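PDB 2VD3: ATP phosphoribosyltransferase, which probably catalyses the condensation of ATP with 5-phosphoribose 1-diphosphate to give phosphoribosyl-ATP, the first and regulated step of histidine biosynthesis. Local coordinates for residues A[10-15]-A[51-56]; A[68-73]-A[182-187]; A[6-11]-A[64-69]; A[76-81]-A[123-128]. One frame throughout, in Å; residues are numbered along the deposited sequence.

Contact 1: residues A[10-15]-A[51-56]; sequences PSKGRI and FSRAAD
The carbonyl oxygen of Ser-52 is approached by three groups of the other segment. Ser-11 N gives it a weak, bent hydrogen bond (Ser-11 N to Ser-52 O 3.1 Å, 125° at the hydrogen), and the hydroxyl of the same serine adds a second weak one from its OG, 3.3 Å away from Ser-52 O. The third is a C-H: Pro-10 CA lies 3.2 Å from Ser-52 O, and its hydrogen points at the oxygen far more directly, at 154°. The hydroxyl reaches back because chi1 of Ser-11 (40°) puts OG between the backbone N and the carbonyl carbon, within reach of the Ser-52 carbonyl. Pro-10 and Ser-52 form a parallel bridge where strands 5-10 and 47-52 leave the central sheet of a lobe belonging to the periplasmic-binding-protein-like part of the enzyme. Past the bridge the two chains separate, and a water spans them, giving a hydrogen to Lys-12 O (2.8 Å from the water oxygen) and accepting one from Ala-54 N (3.0 Å from it). The methyl of Ala-54 is the apolar element here: its CB meets Pro-10 CB at 4.2 Å and also touches the tip of Ile-15, CD1. Beside Ser-11, CB of Phe-51 packs on the serine CB. Pro-10 and Ser-52 both touch Ile-57 of helix 57-63, and Arg-53 packs on Thr-143 of a neighbouring subunit.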
loop_
_atom_site.group_PDB
_atom_site.type_symbol
_atom_site.label_atom_id
_atom_site.label_comp_id
_atom_site.label_asym_id
_atom_site.label_seq_id
_atom_site.Cartn_x
_atom_site.Cartn_y
_atom_site.Cartn_z
ATOM N N PRO A 10 0.688 -20.790 -3.600
ATOM C CA PRO A 10 -0.097 -19.556 -3.504
ATOM C C PRO A 10 0.775 -18.317 -3.397
ATOM O O PRO A 10 1.822 -18.346 -2.736
ATOM C CB PRO A 10 -0.937 -19.775 -2.245
ATOM C CG PRO A 10 -1.080 -21.266 -2.192
ATOM C CD PRO A 10 0.275 -21.767 -2.574
ATOM N N SER A 11 0.340 -17.253 -4.071
ATOM C CA SER A 11 1.089 -15.999 -4.178
ATOM C C SER A 11 0.683 -14.982 -3.127
ATOM O O SER A 11 1.506 -14.179 -2.684
ATOM C CB SER A 11 0.904 -15.391 -5.566
ATOM O OG SER A 11 -0.434 -15.543 -6.007
ATOM N N LYS A 12 -0.588 -15.007 -2.740
ATOM C CA LYS A 12 -1.090 -14.116 -1.693
ATOM C C LYS A 12 -1.985 -14.887 -0.728
ATOM O O LYS A 12 -2.335 -16.038 -0.987
ATOM C CB LYS A 12 -1.804 -12.879 -2.291
ATOM C CG LYS A 12 -2.735 -13.165 -3.475
ATOM C CD LYS A 12 -2.775 -11.991 -4.461
ATOM C CE LYS A 12 -3.811 -10.942 -4.080
ATOM N NZ LYS A 12 -3.790 -9.785 -5.014
ATOM N N GLY A 13 -2.335 -14.259 0.389
ATOM C CA GLY A 13 -3.208 -14.879 1.382
ATOM C C GLY A 13 -2.475 -15.723 2.413
ATOM O O GLY A 13 -1.233 -15.826 2.404
ATOM N N ARG A 14 -3.265 -16.345 3.289
ATOM C CA ARG A 14 -2.754 -17.030 4.477
ATOM C C ARG A 14 -1.905 -18.262 4.184
ATOM O O ARG A 14 -0.973 -18.560 4.926
ATOM C CB ARG A 14 -3.902 -17.368 5.444
ATOM C CG ARG A 14 -4.936 -18.357 4.913
ATOM C CD ARG A 14 -6.232 -18.260 5.693
ATOM N NE ARG A 14 -6.154 -18.950 6.977
ATOM C CZ ARG A 14 -6.518 -20.216 7.168
ATOM N NH1 ARG A 14 -6.985 -20.933 6.149
ATOM N NH2 ARG A 14 -6.420 -20.761 8.378
ATOM N N ILE A 15 -2.236 -18.961 3.099
ATOM C CA ILE A 15 -1.553 -20.185 2.708
ATOM C C ILE A 15 -0.119 -19.923 2.213
ATOM O O ILE A 15 0.755 -20.794 2.334
ATOM C CB ILE A 15 -2.338 -20.924 1.594
ATOM C CG1 ILE A 15 -3.763 -21.256 2.047
ATOM C CG2 ILE A 15 -1.601 -22.185 1.141
ATOM C CD1 ILE A 15 -4.651 -21.813 0.905
ATOM N N PHE A 51 4.188 -19.262 -8.975
ATOM C CA PHE A 51 3.285 -18.480 -8.149
ATOM C C PHE A 51 1.916 -18.315 -8.803
ATOM O O PHE A 51 1.767 -17.667 -9.833
ATOM C CB PHE A 51 3.907 -17.130 -7.796
ATOM C CG PHE A 51 5.101 -17.242 -6.907
ATOM C CD1 PHE A 51 6.334 -16.759 -7.317
ATOM C CD2 PHE A 51 4.997 -17.855 -5.652
ATOM C CE1 PHE A 51 7.450 -16.866 -6.488
ATOM C CE2 PHE A 51 6.095 -17.983 -4.824
ATOM C CZ PHE A 51 7.328 -17.486 -5.237
ATOM N N SER A 52 0.919 -18.913 -8.172
ATOM C CA SER A 52 -0.424 -18.950 -8.685
ATOM C C SER A 52 -1.360 -18.532 -7.577
ATOM O O SER A 52 -1.057 -18.761 -6.413
ATOM C CB SER A 52 -0.751 -20.382 -9.102
ATOM O OG SER A 52 0.127 -20.836 -10.117
ATOM N N ARG A 53 -2.488 -17.916 -7.924
ATOM C CA ARG A 53 -3.548 -17.676 -6.948
ATOM C C ARG A 53 -4.165 -18.990 -6.479
ATOM O O ARG A 53 -4.355 -19.926 -7.268
ATOM C CB ARG A 53 -4.610 -16.727 -7.506
ATOM C CG ARG A 53 -4.255 -15.250 -7.274
ATOM C CD ARG A 53 -5.278 -14.319 -7.872
ATOM N NE ARG A 53 -4.854 -12.920 -7.785
ATOM C CZ ARG A 53 -5.503 -11.898 -8.345
ATOM N NH1 ARG A 53 -5.034 -10.663 -8.210
ATOM N NH2 ARG A 53 -6.618 -12.102 -9.041
ATOM N N ALA A 54 -4.461 -19.049 -5.183
ATOM C CA ALA A 54 -4.868 -20.283 -4.513
ATOM C C ALA A 54 -6.087 -20.987 -5.114
ATOM O O ALA A 54 -6.156 -22.212 -5.095
ATOM C CB ALA A 54 -5.082 -20.027 -3.013
ATOM N N ALA A 55 -7.045 -20.225 -5.634
ATOM C CA ALA A 55 -8.256 -20.817 -6.189
ATOM C C ALA A 55 -8.020 -21.425 -7.572
ATOM O O ALA A 55 -8.836 -22.216 -8.049
ATOM C CB ALA A 55 -9.393 -19.801 -6.224
ATOM N N ASP A 56 -6.906 -21.059 -8.200
ATOM C CA ASP A 56 -6.561 -21.540 -9.536
ATOM C C ASP A 56 -5.672 -22.779 -9.488
ATOM O O ASP A 56 -5.539 -23.501 -10.473
ATOM C CB ASP A 56 -5.836 -20.437 -10.319
ATOM C CG ASP A 56 -6.747 -19.309 -10.732
ATOM O OD1 ASP A 56 -6.254 -18.173 -10.816
ATOM O OD2 ASP A 56 -7.944 -19.541 -11.001
HETATM O O HOH W 1 -3.546 -16.785 -3.422
#

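Contact 2: residues A[68-73]-A[182-187]; sequences LGITGY and SSVKLI
Tyr-73 and Lys-185 lie side by side and point the same way, the lysine CE 4.1 Å from Tyr-73 CB. Lys-185 turns at chi2 (-74°) and then runs extended past the start of the ring; its ammonium stays far from the ring centre, at most a weak cation-pi attraction, and is salt-bridged to Asp-88. The edge of the same ring faces the CA of Ser-182. On the opposite face of the sheet the aliphatic chains cross at a slant: Ile-70 sets its CG2 against Val-184 CG1 (3.7 Å) and its CG1 against Leu-186 CD1 (4.1 Å). Ile-187, on the face of Thr-71 and Lys-185, sets its CG1 against the backbone of Gly-69, 3.5 Å from Gly-69 O, a place where the glycine has no side chain to interfere. Backbone pairs hold all this in register. Lys-185 N meets Thr-71 O at 2.8 Å almost straight (175°), and Ile-187 N meets Gly-69 O at 2.9 Å; Tyr-73 N, at the start of helix 73-79, reaches Ser-183 O. An antiparallel strand that returns from the second lobe and inserts into an otherwise mainly parallel sheet, next to strand 68-72, is characteristic of the type II periplasmic-binding-protein fold.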
loop_
_atom_site.group_PDB
_atom_site.type_symbol
_atom_site.label_atom_id
_atom_site.label_comp_id
_atom_site.label_asym_id
_atom_site.label_seq_id
_atom_site.Cartn_x
_atom_site.Cartn_y
_atom_site.Cartn_z
ATOM N N LEU A 68 2.520 -30.369 -9.313
ATOM C CA LEU A 68 2.104 -30.411 -7.919
ATOM C C LEU A 68 1.601 -29.035 -7.525
ATOM O O LEU A 68 1.952 -28.026 -8.156
ATOM C CB LEU A 68 3.278 -30.808 -7.008
ATOM C CG LEU A 68 4.007 -32.147 -7.213
ATOM C CD1 LEU A 68 5.431 -32.100 -6.674
ATOM C CD2 LEU A 68 3.256 -33.262 -6.551
ATOM N N GLY A 69 0.770 -28.993 -6.484
ATOM C CA GLY A 69 0.262 -27.736 -5.959
ATOM C C GLY A 69 0.113 -27.800 -4.460
ATOM O O GLY A 69 0.025 -28.879 -3.887
ATOM N N ILE A 70 0.121 -26.641 -3.822
ATOM C CA ILE A 70 -0.148 -26.542 -2.399
ATOM C C ILE A 70 -1.315 -25.595 -2.329
ATOM O O ILE A 70 -1.183 -24.437 -2.707
ATOM C CB ILE A 70 1.053 -25.939 -1.636
ATOM C CG1 ILE A 70 2.260 -26.892 -1.682
ATOM C CG2 ILE A 70 0.657 -25.569 -0.182
ATOM C CD1 ILE A 70 3.541 -26.305 -1.083
ATOM N N THR A 71 -2.472 -26.084 -1.896
ATOM C CA THR A 71 -3.649 -25.223 -1.763
ATOM C C THR A 71 -4.646 -25.788 -0.759
ATOM O O THR A 71 -4.418 -26.857 -0.187
ATOM C CB THR A 71 -4.313 -24.879 -3.146
ATOM O OG1 THR A 71 -5.306 -23.861 -2.960
ATOM C CG2 THR A 71 -4.941 -26.091 -3.805
ATOM N N GLY A 72 -5.738 -25.061 -0.541
ATOM C CA GLY A 72 -6.715 -25.422 0.473
ATOM C C GLY A 72 -7.679 -26.453 -0.052
ATOM O O GLY A 72 -8.039 -26.420 -1.221
ATOM N N TYR A 73 -8.091 -27.370 0.822
ATOM C CA TYR A 73 -9.030 -28.439 0.483
ATOM C C TYR A 73 -10.374 -27.884 0.021
ATOM O O TYR A 73 -10.983 -28.421 -0.900
ATOM C CB TYR A 73 -9.212 -29.373 1.683
ATOM C CG TYR A 73 -10.110 -30.565 1.430
ATOM C CD1 TYR A 73 -9.763 -31.547 0.501
ATOM C CD2 TYR A 73 -11.299 -30.721 2.135
ATOM C CE1 TYR A 73 -10.585 -32.648 0.280
ATOM C CE2 TYR A 73 -12.132 -31.816 1.915
ATOM C CZ TYR A 73 -11.766 -32.774 0.992
ATOM O OH TYR A 73 -12.595 -33.851 0.769
ATOM N N SER A 182 -11.665 -27.972 6.365
ATOM C CA SER A 182 -10.647 -27.690 5.378
ATOM C C SER A 182 -9.259 -27.624 5.991
ATOM O O SER A 182 -9.064 -27.190 7.139
ATOM C CB SER A 182 -10.949 -26.388 4.650
ATOM O OG SER A 182 -10.007 -26.183 3.630
ATOM N N SER A 183 -8.293 -28.060 5.198
ATOM C CA SER A 183 -6.915 -28.016 5.589
ATOM C C SER A 183 -6.122 -27.875 4.305
ATOM O O SER A 183 -6.647 -28.152 3.216
ATOM C CB SER A 183 -6.553 -29.296 6.334
ATOM O OG SER A 183 -5.181 -29.330 6.664
ATOM N N VAL A 184 -4.876 -27.425 4.429
ATOM C CA VAL A 184 -3.999 -27.278 3.275
ATOM C C VAL A 184 -3.420 -28.628 2.836
ATOM O O VAL A 184 -2.957 -29.433 3.651
ATOM C CB VAL A 184 -2.870 -26.241 3.529
ATOM C CG1 VAL A 184 -1.929 -26.200 2.343
ATOM C CG2 VAL A 184 -3.464 -24.866 3.759
ATOM N N LYS A 185 -3.436 -28.863 1.533
ATOM C CA LYS A 185 -3.025 -30.148 0.997
ATOM C C LYS A 185 -1.888 -29.979 0.015
ATOM O O LYS A 185 -1.747 -28.922 -0.581
ATOM C CB LYS A 185 -4.213 -30.819 0.309
ATOM C CG LYS A 185 -5.446 -30.917 1.170
ATOM C CD LYS A 185 -5.288 -31.980 2.242
ATOM C CE LYS A 185 -6.544 -32.097 3.097
ATOM N NZ LYS A 185 -6.482 -33.270 4.021
ATOM N N LEU A 186 -1.060 -31.014 -0.121
ATOM C CA LEU A 186 -0.150 -31.144 -1.263
ATOM C C LEU A 186 -0.846 -32.035 -2.276
ATOM O O LEU A 186 -1.262 -33.154 -1.945
ATOM C CB LEU A 186 1.188 -31.773 -0.855
ATOM C CG LEU A 186 2.171 -32.083 -2.003
ATOM C CD1 LEU A 186 2.839 -30.820 -2.536
ATOM C CD2 LEU A 186 3.228 -33.120 -1.603
ATOM N N ILE A 187 -0.980 -31.539 -3.505
ATOM C CA ILE A 187 -1.678 -32.297 -4.555
ATOM C C ILE A 187 -0.795 -32.569 -5.754
ATOM O O ILE A 187 0.284 -31.987 -5.884
ATOM C CB ILE A 187 -2.997 -31.618 -5.033
ATOM C CG1 ILE A 187 -2.741 -30.191 -5.528
ATOM C CG2 ILE A 187 -4.058 -31.673 -3.943
ATOM C CD1 ILE A 187 -3.933 -29.563 -6.235
#

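Contact 3: residues A[6-11]-A[64-69]; sequences RIAVPS and GAADLG
Arg-6 and Asp-67 meet through backbone as well as side chain. The shortest polar bond runs from Arg-6 N to Asp-67 OD2 (2.6 Å, 166°), on the anti lone pair of that oxygen, away from OD1. With CG of Asp-67 beside its own backbone N (chi1 -52°), the carboxylate turns to the start of the neighbouring strand and prolongs the ladder by side chain. In return Arg-6 O takes two N-H groups, a weak one from Asp-67 N and a straighter one from Leu-68 N at 3.2 Å. The ladder goes on with Ala-8 N to Leu-68 O (2.7 Å, 171°). The arginine side chain, bent at chi3, brings NH2 to Ala-65 O at 2.8 Å, with the oxygen at the edge of the guanidinium and the nitrogen in the carbonyl plane; NE is engaged by Glu-48. C-H contacts fill in between: Ile-7 CA lies 3.2 Å from Leu-68 O, and Gly-69 CA faces Ala-8 O. Apolar groups occupy both faces of the sheet. Ile-7 CD1 rests on Leu-68 CB at 3.9 Å on one, and the methyls of Ala-8 and Ala-66 meet 3.8 Å apart on the other, the side covered by helix 57-63. Strand 47-52, helix 57-63 and strand 68-72 form a beta-alpha-beta crossover that passes over strand 5-10, which lies between the two strands. Because Asp-67 OD1 is also held by Lys-196 and Ser-192, its carboxylate ties the beginning of strand 5-10 to residues much later in the chain, and these positive and hydroxyl partners probably favour its ionised form.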
loop_
_atom_site.group_PDB
_atom_site.type_symbol
_atom_site.label_atom_id
_atom_site.label_comp_id
_atom_site.label_asym_id
_atom_site.label_seq_id
_atom_site.Cartn_x
_atom_site.Cartn_y
_atom_site.Cartn_z
ATOM N N ARG A 6 7.273 -28.740 -11.586
ATOM C CA ARG A 6 6.809 -27.413 -11.269
ATOM C C ARG A 6 5.742 -27.552 -10.197
ATOM O O ARG A 6 4.764 -28.281 -10.375
ATOM C CB ARG A 6 6.260 -26.736 -12.532
ATOM C CG ARG A 6 5.758 -25.312 -12.325
ATOM C CD ARG A 6 4.999 -24.800 -13.545
ATOM N NE ARG A 6 5.928 -24.456 -14.613
ATOM C CZ ARG A 6 5.630 -24.426 -15.907
ATOM N NH1 ARG A 6 6.572 -24.111 -16.781
ATOM N NH2 ARG A 6 4.404 -24.722 -16.328
ATOM N N ILE A 7 5.957 -26.878 -9.072
ATOM C CA ILE A 7 4.966 -26.826 -7.993
ATOM C C ILE A 7 4.288 -25.454 -7.887
ATOM O O ILE A 7 4.952 -24.404 -7.828
ATOM C CB ILE A 7 5.538 -27.294 -6.625
ATOM C CG1 ILE A 7 4.510 -27.104 -5.504
ATOM C CG2 ILE A 7 6.830 -26.588 -6.288
ATOM C CD1 ILE A 7 4.566 -28.212 -4.434
ATOM N N ALA A 8 2.960 -25.493 -7.870
ATOM C CA ALA A 8 2.133 -24.311 -7.768
ATOM C C ALA A 8 1.977 -23.920 -6.306
ATOM O O ALA A 8 1.500 -24.698 -5.486
ATOM C CB ALA A 8 0.775 -24.559 -8.415
ATOM N N VAL A 9 2.399 -22.708 -5.984
ATOM C CA VAL A 9 2.392 -22.231 -4.603
ATOM C C VAL A 9 1.609 -20.930 -4.569
ATOM O O VAL A 9 1.796 -20.079 -5.437
ATOM C CB VAL A 9 3.845 -22.045 -4.078
ATOM C CG1 VAL A 9 3.888 -21.320 -2.735
ATOM C CG2 VAL A 9 4.552 -23.406 -3.991
ATOM N N PRO A 10 0.688 -20.790 -3.600
ATOM C CA PRO A 10 -0.097 -19.556 -3.504
ATOM C C PRO A 10 0.775 -18.317 -3.397
ATOM O O PRO A 10 1.822 -18.346 -2.736
ATOM C CB PRO A 10 -0.937 -19.775 -2.245
ATOM C CG PRO A 10 -1.080 -21.266 -2.192
ATOM C CD PRO A 10 0.275 -21.767 -2.574
ATOM N N SER A 11 0.340 -17.253 -4.071
ATOM C CA SER A 11 1.089 -15.999 -4.178
ATOM C C SER A 11 0.683 -14.982 -3.127
ATOM O O SER A 11 1.506 -14.179 -2.684
ATOM C CB SER A 11 0.904 -15.391 -5.566
ATOM O OG SER A 11 -0.434 -15.543 -6.007
ATOM N N GLY A 64 -2.243 -29.967 -15.728
ATOM C CA GLY A 64 -0.853 -30.305 -15.951
ATOM C C GLY A 64 0.027 -29.098 -16.192
ATOM O O GLY A 64 1.183 -29.247 -16.586
ATOM N N ALA A 65 -0.513 -27.901 -15.965
ATOM C CA ALA A 65 0.289 -26.678 -15.998
ATOM C C ALA A 65 1.281 -26.676 -14.837
ATOM O O ALA A 65 2.346 -26.061 -14.921
ATOM C CB ALA A 65 -0.598 -25.459 -15.936
ATOM N N ALA A 66 0.901 -27.351 -13.756
ATOM C CA ALA A 66 1.774 -27.636 -12.613
ATOM C C ALA A 66 1.678 -29.128 -12.291
ATOM O O ALA A 66 0.592 -29.711 -12.320
ATOM C CB ALA A 66 1.355 -26.814 -11.396
ATOM N N ASP A 67 2.812 -29.738 -11.970
ATOM C CA ASP A 67 2.847 -31.141 -11.564
ATOM C C ASP A 67 2.262 -31.340 -10.182
ATOM O O ASP A 67 1.613 -32.351 -9.915
ATOM C CB ASP A 67 4.282 -31.649 -11.566
ATOM C CG ASP A 67 4.969 -31.379 -12.858
ATOM O OD1 ASP A 67 4.727 -32.134 -13.818
ATOM O OD2 ASP A 67 5.741 -30.400 -12.917
ATOM N N LEU A 68 2.520 -30.369 -9.313
ATOM C CA LEU A 68 2.104 -30.411 -7.919
ATOM C C LEU A 68 1.601 -29.035 -7.525
ATOM O O LEU A 68 1.952 -28.026 -8.156
ATOM C CB LEU A 68 3.278 -30.808 -7.008
ATOM C CG LEU A 68 4.007 -32.147 -7.213
ATOM C CD1 LEU A 68 5.431 -32.100 -6.674
ATOM C CD2 LEU A 68 3.256 -33.262 -6.551
ATOM N N GLY A 69 0.770 -28.993 -6.484
ATOM C CA GLY A 69 0.262 -27.736 -5.959
ATOM C C GLY A 69 0.113 -27.800 -4.460
ATOM O O GLY A 69 0.025 -28.879 -3.887
#

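Contact 4: residues A[76-81]-A[123-128]; sequences IVERGS and PGITEN
Glu-78 leaves helix 73-79 with CB already against the tip of Ile-125, whose CD1 is 4.0 Å from it. CG stands anti to the backbone N (chi1 -178°), and the bend at chi2 (70°) then swings the carboxylate across to the first turn of helix 123-132. CD faces Gly-124, 3.4 Å from its N. The two oxygens divide the work. OE1 accepts the N-H of Ile-125 at 2.9 Å and almost straight (172°), while OE2 accepts that of Gly-124 N at 2.6 Å. Both N-H groups come from the syn side, tilted out of the carboxylate plane, so one flat group takes two consecutive amides and its rotation is fixed from both ends. OE2 also lies 3.2 Å from Pro-123 N, which has no hydrogen to share, and brushes CD of that proline ring. OE1 touches the aliphatic stem of Ile-125 at CG1, 3.3 Å away. Beside the glutamate, Val-77 CG1 meets Ile-125 CG1 at 3.6 Å, the two side chains crossing at about a right angle. Amides of the first helical turn have no carbonyl of their own helix to bind, and the dipole there probably stabilises the negative charge. A carboxylate from one helix binding the first-turn amides of another, here across the two lobes of the periplasmic-binding-protein-like fold, is the motif.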
loop_
_atom_site.group_PDB
_atom_site.type_symbol
_atom_site.label_atom_id
_atom_site.label_comp_id
_atom_site.label_asym_id
_atom_site.label_seq_id
_atom_site.Cartn_x
_atom_site.Cartn_y
_atom_site.Cartn_z
ATOM N N ILE A 76 -10.004 -26.983 -3.635
ATOM C CA ILE A 76 -9.963 -28.242 -4.384
ATOM C C ILE A 76 -11.368 -28.828 -4.526
ATOM O O ILE A 76 -11.773 -29.223 -5.616
ATOM C CB ILE A 76 -9.023 -29.294 -3.717
ATOM C CG1 ILE A 76 -7.604 -28.730 -3.541
ATOM C CG2 ILE A 76 -9.002 -30.582 -4.524
ATOM C CD1 ILE A 76 -6.666 -29.609 -2.745
ATOM N N VAL A 77 -12.121 -28.864 -3.433
ATOM C CA VAL A 77 -13.468 -29.415 -3.487
ATOM C C VAL A 77 -14.419 -28.534 -4.294
ATOM O O VAL A 77 -15.187 -29.056 -5.105
ATOM C CB VAL A 77 -14.034 -29.721 -2.086
ATOM C CG1 VAL A 77 -15.542 -29.933 -2.147
ATOM C CG2 VAL A 77 -13.358 -30.963 -1.520
ATOM N N GLU A 78 -14.348 -27.214 -4.086
ATOM C CA GLU A 78 -15.236 -26.271 -4.775
ATOM C C GLU A 78 -15.121 -26.371 -6.296
ATOM O O GLU A 78 -16.129 -26.427 -7.004
ATOM C CB GLU A 78 -14.978 -24.832 -4.311
ATOM C CG GLU A 78 -15.896 -23.783 -4.951
ATOM C CD GLU A 78 -17.351 -23.868 -4.482
ATOM O OE1 GLU A 78 -17.624 -24.504 -3.437
ATOM O OE2 GLU A 78 -18.223 -23.285 -5.161
ATOM N N ARG A 79 -13.886 -26.404 -6.786
ATOM C CA ARG A 79 -13.627 -26.584 -8.209
ATOM C C ARG A 79 -13.964 -27.972 -8.707
ATOM O O ARG A 79 -14.183 -28.163 -9.903
ATOM C CB ARG A 79 -12.156 -26.330 -8.503
ATOM C CG ARG A 79 -11.759 -24.899 -8.395
ATOM C CD ARG A 79 -12.065 -24.175 -9.674
ATOM N NE ARG A 79 -11.137 -23.066 -9.812
ATOM C CZ ARG A 79 -10.808 -22.479 -10.953
ATOM N NH1 ARG A 79 -9.949 -21.464 -10.930
ATOM N NH2 ARG A 79 -11.329 -22.894 -12.101
ATOM N N GLY A 80 -13.977 -28.946 -7.803
ATOM C CA GLY A 80 -14.169 -30.336 -8.195
ATOM C C GLY A 80 -13.098 -30.830 -9.155
ATOM O O GLY A 80 -13.342 -31.740 -9.935
ATOM N N SER A 81 -11.906 -30.236 -9.069
ATOM C CA SER A 81 -10.791 -30.534 -9.973
ATOM C C SER A 81 -10.309 -31.970 -9.835
ATOM O O SER A 81 -10.364 -32.545 -8.743
ATOM C CB SER A 81 -9.624 -29.583 -9.684
ATOM O OG SER A 81 -10.002 -28.227 -9.900
ATOM N N PRO A 123 -20.558 -21.710 -3.639
ATOM C CA PRO A 123 -21.838 -22.226 -4.122
ATOM C C PRO A 123 -21.809 -23.716 -4.451
ATOM O O PRO A 123 -22.799 -24.401 -4.222
ATOM C CB PRO A 123 -22.103 -21.393 -5.382
ATOM C CG PRO A 123 -20.759 -20.902 -5.801
ATOM C CD PRO A 123 -20.012 -20.674 -4.541
ATOM N N GLY A 124 -20.685 -24.213 -4.960
ATOM C CA GLY A 124 -20.553 -25.635 -5.282
ATOM C C GLY A 124 -20.718 -26.529 -4.068
ATOM O O GLY A 124 -21.587 -27.402 -4.033
ATOM N N ILE A 125 -19.876 -26.300 -3.069
ATOM C CA ILE A 125 -19.952 -27.014 -1.797
ATOM C C ILE A 125 -21.325 -26.812 -1.157
ATOM O O ILE A 125 -21.899 -27.757 -0.621
ATOM C CB ILE A 125 -18.820 -26.559 -0.826
ATOM C CG1 ILE A 125 -17.453 -27.025 -1.346
ATOM C CG2 ILE A 125 -19.075 -27.047 0.609
ATOM C CD1 ILE A 125 -16.243 -26.276 -0.755
ATOM N N THR A 126 -21.853 -25.591 -1.233
ATOM C CA THR A 126 -23.123 -25.277 -0.588
ATOM C C THR A 126 -24.320 -25.941 -1.291
ATOM O O THR A 126 -25.173 -26.517 -0.615
ATOM C CB THR A 126 -23.335 -23.741 -0.357
ATOM O OG1 THR A 126 -22.202 -23.187 0.332
ATOM C CG2 THR A 126 -24.584 -23.481 0.487
ATOM N N GLU A 127 -24.376 -25.873 -2.626
ATOM C CA GLU A 127 -25.423 -26.587 -3.372
ATOM C C GLU A 127 -25.368 -28.056 -3.004
ATOM O O GLU A 127 -26.388 -28.661 -2.682
ATOM C CB GLU A 127 -25.285 -26.432 -4.894
ATOM C CG GLU A 127 -25.530 -25.016 -5.447
ATOM C CD GLU A 127 -27.005 -24.591 -5.500
ATOM O OE1 GLU A 127 -27.895 -25.342 -5.030
ATOM O OE2 GLU A 127 -27.270 -23.483 -6.028
ATOM N N ASN A 128 -24.157 -28.607 -3.024
ATOM C CA ASN A 128 -23.917 -30.018 -2.735
ATOM C C ASN A 128 -24.331 -30.451 -1.328
ATOM O O ASN A 128 -24.892 -31.532 -1.155
ATOM C CB ASN A 128 -22.446 -30.355 -2.967
ATOM C CG ASN A 128 -22.226 -31.821 -3.232
ATOM O OD1 ASN A 128 -22.585 -32.332 -4.295
ATOM N ND2 ASN A 128 -21.628 -32.513 -2.273
#

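How the contacts relate
From the N terminus, strand 5-10 opens contact 3, and the turn after it opens contact 1. Contact 1 closes first, at the end of strand 47-52, so its loop finishes inside that of contact 3, which closes after helix 57-63 at the start of strand 68-72. That strand then opens contact 2, sharing Leu-68 and Gly-69 with contact 3; its long loop runs out through the second lobe and returns on strand 173-188. Contact 4 is nested inside this loop and joins helix 73-79 to helix 123-132. Contacts 1, 2 and 3 thus knit neighbouring strands of one sheet, and contact 4 ties the lobes. Thr-71 OG1 with Ala-54 O links contacts 1 and 2.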